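Local atomic coordinates of fatty acid synthase 1, isoform A (Drosophila melanogaster, PDB entry 6FN6), a protein that probably builds long-chain saturated fatty acids from acetyl-CoA, malonyl-CoA and NADPH, this piece being its dehydratase, enoylreductase and ketoreductase region. Residues R452-V457 / F525-T530; A472-A477 / Q482-V487; V784-S789 / Q794-C799; I809-L814 / G833-S838. All coordinates share one frame; numbering follows the deposited sequence.

Contact 1 of 4, residues R452-V457 / F525-T530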
loop_
_atom_site.group_PDB
_atom_site.type_symbol
_atom_site.label_atom_id
_atom_site.label_comp_id
_atom_site.label_asym_id
_atom_site.label_seq_id
_atom_site.Cartn_x
_atom_site.Cartn_y
_atom_site.Cartn_z
ATOM N N ARG A 452 -4.701 87.975 34.980
ATOM C CA ARG A 452 -4.375 87.546 33.618
ATOM C C ARG A 452 -5.474 87.902 32.615
ATOM O O ARG A 452 -6.664 87.779 32.904
ATOM C CB ARG A 452 -4.085 86.048 33.580
ATOM C CG ARG A 452 -5.268 85.146 33.837
ATOM C CD ARG A 452 -4.796 83.706 33.926
ATOM N NE ARG A 452 -5.878 82.748 33.745
ATOM C CZ ARG A 452 -5.692 81.438 33.631
ATOM N NH1 ARG A 452 -4.466 80.933 33.678
ATOM N NH2 ARG A 452 -6.732 80.633 33.466
ATOM N N LYS A 453 -5.054 88.336 31.430
ATOM C CA LYS A 453 -5.978 88.718 30.371
ATOM C C LYS A 453 -6.705 87.494 29.818
ATOM O O LYS A 453 -6.121 86.415 29.687
ATOM C CB LYS A 453 -5.222 89.436 29.247
ATOM C CG LYS A 453 -4.377 90.615 29.728
ATOM C CD LYS A 453 -3.765 91.417 28.582
ATOM C CE LYS A 453 -3.068 92.677 29.107
ATOM N NZ LYS A 453 -2.503 93.535 28.022
ATOM N N SER A 454 -7.983 87.665 29.492
ATOM C CA SER A 454 -8.787 86.564 28.975
ATOM C C SER A 454 -9.948 87.059 28.121
ATOM O O SER A 454 -10.434 88.175 28.297
ATOM C CB SER A 454 -9.329 85.716 30.124
ATOM O OG SER A 454 -10.262 86.450 30.896
ATOM N N VAL A 455 -10.382 86.215 27.194
ATOM C CA VAL A 455 -11.531 86.511 26.349
ATOM C C VAL A 455 -12.366 85.235 26.239
ATOM O O VAL A 455 -11.851 84.136 26.438
ATOM C CB VAL A 455 -11.092 87.049 24.968
ATOM C CG1 VAL A 455 -10.445 85.944 24.130
ATOM C CG2 VAL A 455 -12.273 87.684 24.236
ATOM N N VAL A 456 -13.652 85.385 25.938
ATOM C CA VAL A 456 -14.579 84.259 25.945
ATOM C C VAL A 456 -15.131 83.979 24.548
ATOM O O VAL A 456 -15.415 84.903 23.784
ATOM C CB VAL A 456 -15.731 84.515 26.941
ATOM C CG1 VAL A 456 -16.735 83.371 26.920
ATOM C CG2 VAL A 456 -15.191 84.717 28.346
ATOM N N VAL A 457 -15.275 82.696 24.222
ATOM C CA VAL A 457 -15.860 82.279 22.952
ATOM C C VAL A 457 -17.173 81.547 23.219
ATOM O O VAL A 457 -17.251 80.692 24.099
ATOM C CB VAL A 457 -14.885 81.400 22.153
ATOM C CG1 VAL A 457 -15.505 80.978 20.829
ATOM C CG2 VAL A 457 -13.577 82.140 21.915
ATOM N N PHE A 525 -21.684 82.539 32.394
ATOM C CA PHE A 525 -20.258 82.393 32.625
ATOM C C PHE A 525 -19.720 83.726 33.127
ATOM O O PHE A 525 -20.065 84.783 32.600
ATOM C CB PHE A 525 -19.521 81.954 31.360
ATOM C CG PHE A 525 -18.030 82.005 31.495
ATOM C CD1 PHE A 525 -17.339 80.952 32.069
ATOM C CD2 PHE A 525 -17.316 83.106 31.055
ATOM C CE1 PHE A 525 -15.968 80.995 32.201
ATOM C CE2 PHE A 525 -15.942 83.153 31.185
ATOM C CZ PHE A 525 -15.268 82.097 31.758
ATOM N N SER A 526 -18.873 83.668 34.145
ATOM C CA SER A 526 -18.270 84.868 34.699
ATOM C C SER A 526 -17.162 84.483 35.664
ATOM O O SER A 526 -17.338 83.607 36.507
ATOM C CB SER A 526 -19.323 85.728 35.403
ATOM O OG SER A 526 -18.751 86.915 35.922
ATOM N N LEU A 527 -16.015 85.135 35.523
ATOM C CA LEU A 527 -14.878 84.883 36.395
ATOM C C LEU A 527 -15.205 85.274 37.835
ATOM O O LEU A 527 -14.654 84.715 38.782
ATOM C CB LEU A 527 -13.656 85.664 35.908
ATOM C CG LEU A 527 -13.249 85.459 34.446
ATOM C CD1 LEU A 527 -12.079 86.374 34.092
ATOM C CD2 LEU A 527 -12.906 84.007 34.153
ATOM N N THR A 528 -16.101 86.246 37.990
ATOM C CA THR A 528 -16.444 86.790 39.304
ATOM C C THR A 528 -17.439 85.935 40.087
ATOM O O THR A 528 -17.412 85.920 41.316
ATOM C CB THR A 528 -17.037 88.209 39.173
ATOM O OG1 THR A 528 -18.295 88.147 38.489
ATOM C CG2 THR A 528 -16.090 89.113 38.398
ATOM N N SER A 529 -18.315 85.233 39.376
ATOM C CA SER A 529 -19.357 84.435 40.016
ATOM C C SER A 529 -18.766 83.419 40.997
ATOM O O SER A 529 -17.772 82.759 40.699
ATOM C CB SER A 529 -20.199 83.719 38.960
ATOM O OG SER A 529 -21.140 82.853 39.567
ATOM N N THR A 530 -19.389 83.304 42.166
ATOM C CA THR A 530 -18.910 82.416 43.224
ATOM C C THR A 530 -18.876 80.959 42.764
ATOM O O THR A 530 -18.026 80.176 43.194
ATOM C CB THR A 530 -19.795 82.524 44.488
ATOM O OG1 THR A 530 -19.333 81.598 45.480
ATOM C CG2 THR A 530 -21.256 82.223 44.163
#

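Contact 2 of 4, residues A472-A477 / Q482-V487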
loop_
_atom_site.group_PDB
_atom_site.type_symbol
_atom_site.label_atom_id
_atom_site.label_comp_id
_atom_site.label_asym_id
_atom_site.label_seq_id
_atom_site.Cartn_x
_atom_site.Cartn_y
_atom_site.Cartn_z
ATOM N N ALA A 472 -9.392 82.178 15.369
ATOM C CA ALA A 472 -8.915 83.552 15.329
ATOM C C ALA A 472 -8.434 83.967 16.710
ATOM O O ALA A 472 -7.424 84.657 16.848
ATOM C CB ALA A 472 -10.011 84.486 14.843
ATOM N N ALA A 473 -9.166 83.535 17.733
ATOM C CA ALA A 473 -8.832 83.864 19.111
ATOM C C ALA A 473 -7.555 83.160 19.557
ATOM O O ALA A 473 -6.740 83.740 20.273
ATOM C CB ALA A 473 -9.984 83.497 20.031
ATOM N N LEU A 474 -7.382 81.914 19.131
ATOM C CA LEU A 474 -6.204 81.142 19.513
ATOM C C LEU A 474 -4.924 81.756 18.949
ATOM O O LEU A 474 -3.914 81.850 19.647
ATOM C CB LEU A 474 -6.341 79.689 19.049
ATOM C CG LEU A 474 -6.775 78.696 20.131
ATOM C CD1 LEU A 474 -8.121 79.080 20.734
ATOM C CD2 LEU A 474 -6.824 77.287 19.573
ATOM N N ALA A 475 -4.966 82.175 17.689
ATOM C CA ALA A 475 -3.812 82.820 17.068
ATOM C C ALA A 475 -3.518 84.155 17.745
ATOM O O ALA A 475 -2.365 84.476 18.039
ATOM C CB ALA A 475 -4.049 83.020 15.580
ATOM N N THR A 476 -4.569 84.928 17.989
ATOM C CA THR A 476 -4.441 86.219 18.653
ATOM C C THR A 476 -4.009 86.042 20.106
ATOM O O THR A 476 -3.277 86.869 20.650
ATOM C CB THR A 476 -5.766 87.004 18.606
ATOM O OG1 THR A 476 -6.231 87.079 17.253
ATOM C CG2 THR A 476 -5.582 88.412 19.155
ATOM N N ALA A 477 -4.471 84.962 20.728
ATOM C CA ALA A 477 -4.177 84.695 22.131
ATOM C C ALA A 477 -2.675 84.693 22.394
ATOM O O ALA A 477 -2.206 85.304 23.355
ATOM C CB ALA A 477 -4.787 83.367 22.554
ATOM N N GLN A 482 -2.890 86.088 26.322
ATOM C CA GLN A 482 -4.156 85.845 27.007
ATOM C C GLN A 482 -4.613 84.394 26.906
ATOM O O GLN A 482 -4.108 83.620 26.092
ATOM C CB GLN A 482 -5.244 86.762 26.444
ATOM C CG GLN A 482 -5.446 86.643 24.943
ATOM C CD GLN A 482 -6.493 87.607 24.419
ATOM O OE1 GLN A 482 -7.207 88.245 25.191
ATOM N NE2 GLN A 482 -6.584 87.722 23.100
ATOM N N TYR A 483 -5.570 84.039 27.758
ATOM C CA TYR A 483 -6.152 82.701 27.779
ATOM C C TYR A 483 -7.570 82.755 27.214
ATOM O O TYR A 483 -8.271 83.752 27.377
ATOM C CB TYR A 483 -6.153 82.130 29.200
ATOM C CG TYR A 483 -4.767 81.905 29.769
ATOM C CD1 TYR A 483 -4.076 82.928 30.408
ATOM C CD2 TYR A 483 -4.149 80.665 29.668
ATOM C CE1 TYR A 483 -2.810 82.720 30.926
ATOM C CE2 TYR A 483 -2.885 80.449 30.184
ATOM C CZ TYR A 483 -2.221 81.477 30.812
ATOM O OH TYR A 483 -0.962 81.254 31.324
ATOM N N VAL A 484 -7.979 81.693 26.526
ATOM C CA VAL A 484 -9.290 81.660 25.888
ATOM C C VAL A 484 -10.224 80.695 26.610
ATOM O O VAL A 484 -9.904 79.519 26.786
ATOM C CB VAL A 484 -9.167 81.284 24.403
ATOM C CG1 VAL A 484 -10.533 81.286 23.733
ATOM C CG2 VAL A 484 -8.217 82.235 23.689
ATOM N N TYR A 485 -11.382 81.199 27.025
ATOM C CA TYR A 485 -12.393 80.367 27.662
ATOM C C TYR A 485 -13.470 80.003 26.655
ATOM O O TYR A 485 -14.194 80.872 26.168
ATOM C CB TYR A 485 -13.026 81.075 28.863
ATOM C CG TYR A 485 -12.129 81.165 30.074
ATOM C CD1 TYR A 485 -12.041 80.114 30.975
ATOM C CD2 TYR A 485 -11.382 82.309 30.325
ATOM C CE1 TYR A 485 -11.222 80.191 32.084
ATOM C CE2 TYR A 485 -10.563 82.395 31.433
ATOM C CZ TYR A 485 -10.488 81.334 32.309
ATOM O OH TYR A 485 -9.674 81.417 33.412
ATOM N N VAL A 486 -13.568 78.717 26.340
ATOM C CA VAL A 486 -14.596 78.228 25.434
ATOM C C VAL A 486 -15.791 77.801 26.271
ATOM O O VAL A 486 -15.710 76.840 27.035
ATOM C CB VAL A 486 -14.082 77.067 24.561
ATOM C CG1 VAL A 486 -15.088 76.724 23.475
ATOM C CG2 VAL A 486 -12.726 77.408 23.953
ATOM N N VAL A 487 -16.896 78.525 26.136
ATOM C CA VAL A 487 -18.079 78.275 26.954
ATOM C C VAL A 487 -19.151 77.584 26.126
ATOM O O VAL A 487 -19.576 78.103 25.100
ATOM C CB VAL A 487 -18.619 79.585 27.560
ATOM C CG1 VAL A 487 -19.847 79.314 28.419
ATOM C CG2 VAL A 487 -17.539 80.273 28.378
#

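Contact 3 of 4, residues V784-S789 / Q794-C799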
loop_
_atom_site.group_PDB
_atom_site.type_symbol
_atom_site.label_atom_id
_atom_site.label_comp_id
_atom_site.label_asym_id
_atom_site.label_seq_id
_atom_site.Cartn_x
_atom_site.Cartn_y
_atom_site.Cartn_z
ATOM N N VAL A 784 -9.131 -8.038 11.638
ATOM C CA VAL A 784 -8.289 -7.174 12.446
ATOM C C VAL A 784 -9.002 -5.844 12.623
ATOM O O VAL A 784 -9.340 -5.177 11.644
ATOM C CB VAL A 784 -6.899 -6.975 11.809
ATOM C CG1 VAL A 784 -6.031 -6.066 12.674
ATOM C CG2 VAL A 784 -6.218 -8.315 11.589
ATOM N N LEU A 785 -9.243 -5.471 13.876
ATOM C CA LEU A 785 -9.763 -4.149 14.193
ATOM C C LEU A 785 -8.601 -3.288 14.659
ATOM O O LEU A 785 -8.139 -3.420 15.792
ATOM C CB LEU A 785 -10.847 -4.225 15.267
ATOM C CG LEU A 785 -11.544 -2.906 15.615
ATOM C CD1 LEU A 785 -12.325 -2.366 14.420
ATOM C CD2 LEU A 785 -12.452 -3.083 16.822
ATOM N N ASN A 786 -8.128 -2.412 13.778
ATOM C CA ASN A 786 -6.883 -1.688 14.012
ATOM C C ASN A 786 -7.082 -0.195 14.291
ATOM O O ASN A 786 -7.821 0.492 13.581
ATOM C CB ASN A 786 -5.959 -1.854 12.805
ATOM C CG ASN A 786 -4.596 -1.239 13.029
ATOM O OD1 ASN A 786 -3.989 -1.416 14.085
ATOM N ND2 ASN A 786 -4.106 -0.509 12.035
ATOM N N SER A 787 -6.411 0.291 15.334
ATOM C CA SER A 787 -6.329 1.720 15.621
ATOM C C SER A 787 -4.863 2.141 15.754
ATOM O O SER A 787 -4.566 3.279 16.115
ATOM C CB SER A 787 -7.100 2.074 16.895
ATOM O OG SER A 787 -6.640 1.317 18.001
ATOM N N LEU A 788 -3.956 1.207 15.481
ATOM C CA LEU A 788 -2.521 1.482 15.489
ATOM C C LEU A 788 -2.089 1.967 14.107
ATOM O O LEU A 788 -2.864 1.892 13.151
ATOM C CB LEU A 788 -1.737 0.228 15.893
ATOM C CG LEU A 788 -1.529 -0.016 17.393
ATOM C CD1 LEU A 788 -2.810 0.195 18.191
ATOM C CD2 LEU A 788 -0.993 -1.419 17.620
ATOM N N SER A 789 -0.857 2.457 13.997
ATOM C CA SER A 789 -0.395 3.039 12.741
ATOM C C SER A 789 1.059 2.703 12.432
ATOM O O SER A 789 1.797 2.218 13.291
ATOM C CB SER A 789 -0.573 4.559 12.775
ATOM O OG SER A 789 0.231 5.141 13.782
ATOM N N GLN A 794 1.452 -2.278 9.396
ATOM C CA GLN A 794 1.990 -3.253 8.457
ATOM C C GLN A 794 2.195 -4.598 9.152
ATOM O O GLN A 794 2.057 -5.657 8.535
ATOM C CB GLN A 794 3.301 -2.754 7.844
ATOM C CG GLN A 794 3.115 -1.858 6.622
ATOM C CD GLN A 794 2.593 -2.618 5.406
ATOM O OE1 GLN A 794 2.244 -3.795 5.498
ATOM N NE2 GLN A 794 2.544 -1.946 4.261
ATOM N N ALA A 795 2.529 -4.551 10.438
ATOM C CA ALA A 795 2.689 -5.766 11.226
ATOM C C ALA A 795 1.332 -6.426 11.432
ATOM O O ALA A 795 1.224 -7.653 11.456
ATOM C CB ALA A 795 3.341 -5.455 12.563
ATOM N N SER A 796 0.297 -5.603 11.569
ATOM C CA SER A 796 -1.063 -6.099 11.745
ATOM C C SER A 796 -1.566 -6.723 10.449
ATOM O O SER A 796 -2.357 -7.664 10.466
ATOM C CB SER A 796 -2.001 -4.969 12.182
ATOM O OG SER A 796 -1.557 -4.363 13.385
ATOM N N ILE A 797 -1.105 -6.183 9.326
ATOM C CA ILE A 797 -1.437 -6.726 8.016
ATOM C C ILE A 797 -0.901 -8.148 7.907
ATOM O O ILE A 797 -1.592 -9.050 7.432
ATOM C CB ILE A 797 -0.882 -5.823 6.891
ATOM C CG1 ILE A 797 -1.673 -4.516 6.814
ATOM C CG2 ILE A 797 -0.885 -6.548 5.546
ATOM C CD1 ILE A 797 -3.086 -4.661 6.275
ATOM N N ARG A 798 0.333 -8.344 8.358
ATOM C CA ARG A 798 0.974 -9.650 8.298
ATOM C C ARG A 798 0.246 -10.674 9.170
ATOM O O ARG A 798 0.457 -11.877 9.025
ATOM C CB ARG A 798 2.441 -9.547 8.721
ATOM C CG ARG A 798 3.286 -8.649 7.826
ATOM C CD ARG A 798 4.726 -8.570 8.311
ATOM N NE ARG A 798 5.351 -7.286 7.988
ATOM C CZ ARG A 798 5.740 -6.378 8.882
ATOM N NH1 ARG A 798 5.589 -6.587 10.186
ATOM N NH2 ARG A 798 6.297 -5.249 8.467
ATOM N N CYS A 799 -0.597 -10.198 10.084
ATOM C CA CYS A 799 -1.379 -11.091 10.937
ATOM C C CYS A 799 -2.641 -11.598 10.243
ATOM O O CYS A 799 -3.308 -12.508 10.737
ATOM C CB CYS A 799 -1.770 -10.386 12.239
ATOM S SG CYS A 799 -0.408 -10.125 13.387
#

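Contact 4 of 4, residues I809-L814 / G833-S838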
loop_
_atom_site.group_PDB
_atom_site.type_symbol
_atom_site.label_atom_id
_atom_site.label_comp_id
_atom_site.label_asym_id
_atom_site.label_seq_id
_atom_site.Cartn_x
_atom_site.Cartn_y
_atom_site.Cartn_z
ATOM N N ILE A 809 -9.833 1.761 11.851
ATOM C CA ILE A 809 -10.588 2.805 12.534
ATOM C C ILE A 809 -9.652 3.916 13.011
ATOM O O ILE A 809 -10.072 4.825 13.724
ATOM C CB ILE A 809 -11.405 2.225 13.702
ATOM C CG1 ILE A 809 -10.494 1.487 14.687
ATOM C CG2 ILE A 809 -12.484 1.294 13.168
ATOM C CD1 ILE A 809 -11.180 1.102 15.980
ATOM N N GLY A 810 -8.384 3.827 12.616
ATOM C CA GLY A 810 -7.414 4.878 12.870
ATOM C C GLY A 810 -7.464 5.903 11.754
ATOM O O GLY A 810 -8.256 5.753 10.823
ATOM N N LYS A 811 -6.641 6.945 11.841
ATOM C CA LYS A 811 -6.698 8.028 10.861
ATOM C C LYS A 811 -5.329 8.439 10.323
ATOM O O LYS A 811 -5.244 9.050 9.258
ATOM C CB LYS A 811 -7.383 9.249 11.477
ATOM C CG LYS A 811 -8.828 9.008 11.899
ATOM C CD LYS A 811 -9.718 8.683 10.710
ATOM C CE LYS A 811 -11.149 8.425 11.144
ATOM N NZ LYS A 811 -11.804 9.654 11.662
ATOM N N PHE A 812 -4.263 8.097 11.039
ATOM C CA PHE A 812 -2.929 8.552 10.660
ATOM C C PHE A 812 -2.545 8.144 9.242
ATOM O O PHE A 812 -2.388 8.994 8.365
ATOM C CB PHE A 812 -1.877 8.021 11.630
ATOM C CG PHE A 812 -0.487 8.491 11.318
ATOM C CD1 PHE A 812 -0.051 9.734 11.742
ATOM C CD2 PHE A 812 0.380 7.695 10.588
ATOM C CE1 PHE A 812 1.225 10.174 11.452
ATOM C CE2 PHE A 812 1.660 8.129 10.296
ATOM C CZ PHE A 812 2.082 9.372 10.729
ATOM N N ASP A 813 -2.391 6.845 9.022
ATOM C CA ASP A 813 -1.930 6.341 7.734
ATOM C C ASP A 813 -2.875 6.727 6.601
ATOM O O ASP A 813 -2.443 6.905 5.463
ATOM C CB ASP A 813 -1.757 4.824 7.791
ATOM C CG ASP A 813 -0.637 4.408 8.719
ATOM O OD1 ASP A 813 0.536 4.471 8.296
ATOM O OD2 ASP A 813 -0.928 4.019 9.870
ATOM N N LEU A 814 -4.161 6.852 6.909
ATOM C CA LEU A 814 -5.134 7.286 5.914
ATOM C C LEU A 814 -4.859 8.732 5.524
ATOM O O LEU A 814 -4.793 9.064 4.340
ATOM C CB LEU A 814 -6.560 7.137 6.442
ATOM C CG LEU A 814 -7.274 5.831 6.082
ATOM C CD1 LEU A 814 -6.437 4.616 6.464
ATOM C CD2 LEU A 814 -8.646 5.771 6.738
ATOM N N GLY A 833 -11.870 0.941 5.120
ATOM C CA GLY A 833 -11.809 2.232 5.777
ATOM C C GLY A 833 -13.133 2.488 6.467
ATOM O O GLY A 833 -14.174 2.557 5.815
ATOM N N ILE A 834 -13.099 2.626 7.788
ATOM C CA ILE A 834 -14.323 2.734 8.572
ATOM C C ILE A 834 -14.408 4.084 9.268
ATOM O O ILE A 834 -13.685 4.353 10.228
ATOM C CB ILE A 834 -14.420 1.582 9.584
ATOM C CG1 ILE A 834 -14.545 0.249 8.846
ATOM C CG2 ILE A 834 -15.606 1.780 10.529
ATOM C CD1 ILE A 834 -14.114 -0.934 9.658
ATOM N N LEU A 835 -15.297 4.933 8.762
ATOM C CA LEU A 835 -15.551 6.233 9.358
ATOM C C LEU A 835 -16.987 6.304 9.854
ATOM O O LEU A 835 -17.922 6.393 9.058
ATOM C CB LEU A 835 -15.301 7.353 8.347
ATOM C CG LEU A 835 -13.864 7.649 7.910
ATOM C CD1 LEU A 835 -13.256 6.517 7.081
ATOM C CD2 LEU A 835 -13.825 8.957 7.141
ATOM N N LEU A 836 -17.159 6.283 11.170
ATOM C CA LEU A 836 -18.487 6.380 11.758
ATOM C C LEU A 836 -19.178 7.668 11.332
ATOM O O LEU A 836 -20.391 7.689 11.131
ATOM C CB LEU A 836 -18.409 6.308 13.282
ATOM C CG LEU A 836 -19.735 6.474 14.033
ATOM C CD1 LEU A 836 -20.808 5.535 13.501
ATOM C CD2 LEU A 836 -19.529 6.253 15.520
ATOM N N ASP A 837 -18.398 8.739 11.186
ATOM C CA ASP A 837 -18.938 10.027 10.766
ATOM C C ASP A 837 -19.742 9.888 9.477
ATOM O O ASP A 837 -20.813 10.475 9.337
ATOM C CB ASP A 837 -17.810 11.046 10.572
ATOM C CG ASP A 837 -17.117 11.406 11.874
ATOM O OD1 ASP A 837 -17.738 11.247 12.946
ATOM O OD2 ASP A 837 -15.953 11.858 11.823
ATOM N N SER A 838 -19.225 9.101 8.540
ATOM C CA SER A 838 -19.895 8.886 7.263
ATOM C C SER A 838 -21.282 8.271 7.453
ATOM O O SER A 838 -22.169 8.457 6.621
ATOM C CB SER A 838 -19.043 7.989 6.361
ATOM O OG SER A 838 -17.810 8.615 6.052
#

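Contact 1 of 4, residues R452-V457 / F525-T530
Ser-526 OG and Thr-528 OG1 lie 2.9 Å apart, a hydrogen bond that either hydroxyl could donate, within the turn whose flanking side chains, Phe-525 and Leu-527, meet Val-456 and Ser-454. The CA-CB bonds of Phe-525 and Leu-527 point toward strand 454-457, whereas that of Ser-526 points away. The backbones keep well apart: the CA atoms of Val-456 and Phe-525 are 9.0 Å from each other, so the contact is made by side chains. The methyl CG2 of Val-456 approaches the CE2-CD2 bond of the Phe-525 ring obliquely, 3.3 Å from CE2 and 3.8 Å from CD2. Two torsions bring the pair together: Phe-525 holds CG anti to its N (chi1 171°), which places CD2 and CE2 beside Val-456, and in Val-456 it is CG2 that stands beside the backbone N. Within the Rossmann-like pseudo-ketoreductase part of the enzyme, 454-457 is the outermost strand of its sheet and pairs in parallel with 483-489, while 525-530 belongs to the loop between strand 512-517 and helix 530-536. Phe-525 also packs on Val-487 and meets the ring of Tyr-485, so this loop reaches back over the middle strand to the edge one. The second touch is lighter. Leu-527 sends CD1 to within 3.7 Å of Ser-454 OG, a methyl against a hydroxyl, and packs also on Leu-449. Just beyond, Ser-529 stands at the N-cap of helix 530-536, its OG making a weak hydrogen bond to Leu-531 N.

Contact 2 of 4, residues A472-A477 / Q482-V487
Gln-482 folds back over the helix residues Thr-476 and Ala-477, beginning from a straight backbone bond: its N donates to Ala-477 O over 3.1 Å (N-H...O 169°). Gln-482 CB lies 3.4 Å from Lys-453 O, just before strand 454-457. CG then sits between the backbone N and the carbonyl carbon (chi1 56°), a turn that lays it against the helix, 3.6 Å from Ala-477 CA. From there the chain runs extended through CD, and the amide nitrogen NE2 ends 4.0 Å from Ala-477 CA and close to the methyl CG2 of Thr-476, whose side chain it passes at a slant. With an alanine here, the atoms from CG outward would be gone, and Ala-477 CA and Thr-476 CG2 would probably lose their cover on this side. Thr-476 itself is steadied by its hydroxyl, OG1 donating to Ala-472 O at 2.7 Å from the opposite face of that carbonyl to its own backbone N. Deeper in, Val-484 CG2 rests 3.8 Å from Ala-477 CB, with Ala-473 and Leu-474 slightly farther off. Ala-473 and Ala-477, both small, lie where the axes of 472-477 and 483-487 approach to 8.5 Å, running nearly antiparallel (159°). This is the return from helix to strand in the beta-alpha-beta unit 454-457, 466-480, 483-489; the returning strand lies between strands 454-457 and 512-517, with Val-484 also packed on Leu-470 of the same helix.

Contact 3 of 4, residues V784-S789 / Q794-C799
Strand 784-786 packs against helix 794-797 with the CA atoms of Val-784 and Ser-796 7.3 Å apart, the shortest such spacing between the two segments. Val-784 fills this gap with both methyls: CG1 lies 4.2 Å from Ser-796 CB, and CG2 is 4.1 Å from Ser-796 O. Two residues on, Asn-786 OD1 faces Ser-796 OG, too far at 3.9 Å for a hydrogen bond; the hydroxyl has Lys-792 O and His-714 NE2 as its partners. The carboxamide is anchored elsewhere. With CG opposite its backbone N (chi1 -175°), OD1 accepts from Leu-788 N at 3.0 Å, the donor standing above the carbonyl plane (64° out of it); this is an Asx turn. ND2 bonds to Glu-808 OE1 and, weakly, to Leu-788 O. A leucine in place of Asn-786 would lack both amide atoms, and the turn at Leu-788 would probably lose its bracing while Glu-808 OE1 lost a donor. The buried join of a central parallel strand, a turn and the following helix is characteristic of the Rossmann-type cofactor domain of zinc-binding dehydrogenase relatives, here in the enoylreductase.

Contact 4 of 4, residues I809-L814 / G833-S838
Ile-809 lays its methyl CG2 over the branch point of Ile-834, 4.1 Å from Ile-834 CB and equally far from Ile-834 CG2. The two side chains lie side by side and point the same way, and the CA atoms are only 5.4 Å apart, as expected where the chain leaves two neighbouring parallel strands, 804-808 and 830-833. In Ile-809, CG1 occupies the site between N and the carbonyl carbon (chi1 57°), and CG2, anti to the carbonyl carbon, is the branch that meets Ile-834. In Ile-834, chi1 of -65° sets CG2 anti to the backbone N, within touching distance of Ile-809. Ile-834 also packs on Tyr-697 and Ala-698 of helix 689-702.

Further along, Lys-811 bends its aliphatic chain past Leu-835, with CE 4.3 Å from Leu-835 CG. Its NZ comes 4.7 Å from Asp-837 OD2, opposite charges that do not touch. Leu-814 CD2 approaches Leu-835 CD1 to 4.7 Å, a looser neighbour. The second subunit borders this region: Asn-828 of that subunit accepts from Leu-835 N, its Leu-826 packs on Leu-835, and Gly-833 makes backbone hydrogen bonds to it. The strand ends of the enoylreductase cofactor domain are therefore joined here beside the dimer interface. Chemically the contact is apolar, made of methyl and methylene groups with no polar bond between the segments; it probably rests on van der Waals and hydrophobic packing, while the charges of Lys-811 and Asp-837 probably add only a modest, long-range attraction.

Along the chain, contact 1 opens first at strand 454-457 and closes only at 525-530, enclosing contact 2, which closes earlier and whose short loop from helix 466-480 to strand 483-489 is nested inside. The two meet directly, because strands 454-457 and 483-489 are neighbours in one sheet of the pseudo-ketoreductase part. Contacts 3 and 4 follow in series, neither crossing the other, within the enoylreductase, in its zinc-binding-dehydrogenase-like cofactor domain. Contact 3 closes a strand-to-helix turn and contact 4 a longer loop holding strand 819-821 and strand 830-833; they touch where Asn-786 O probably bonds to Ile-809 N. The two groups lie far apart, with contacts 1 and 3 about 92 Å between centres.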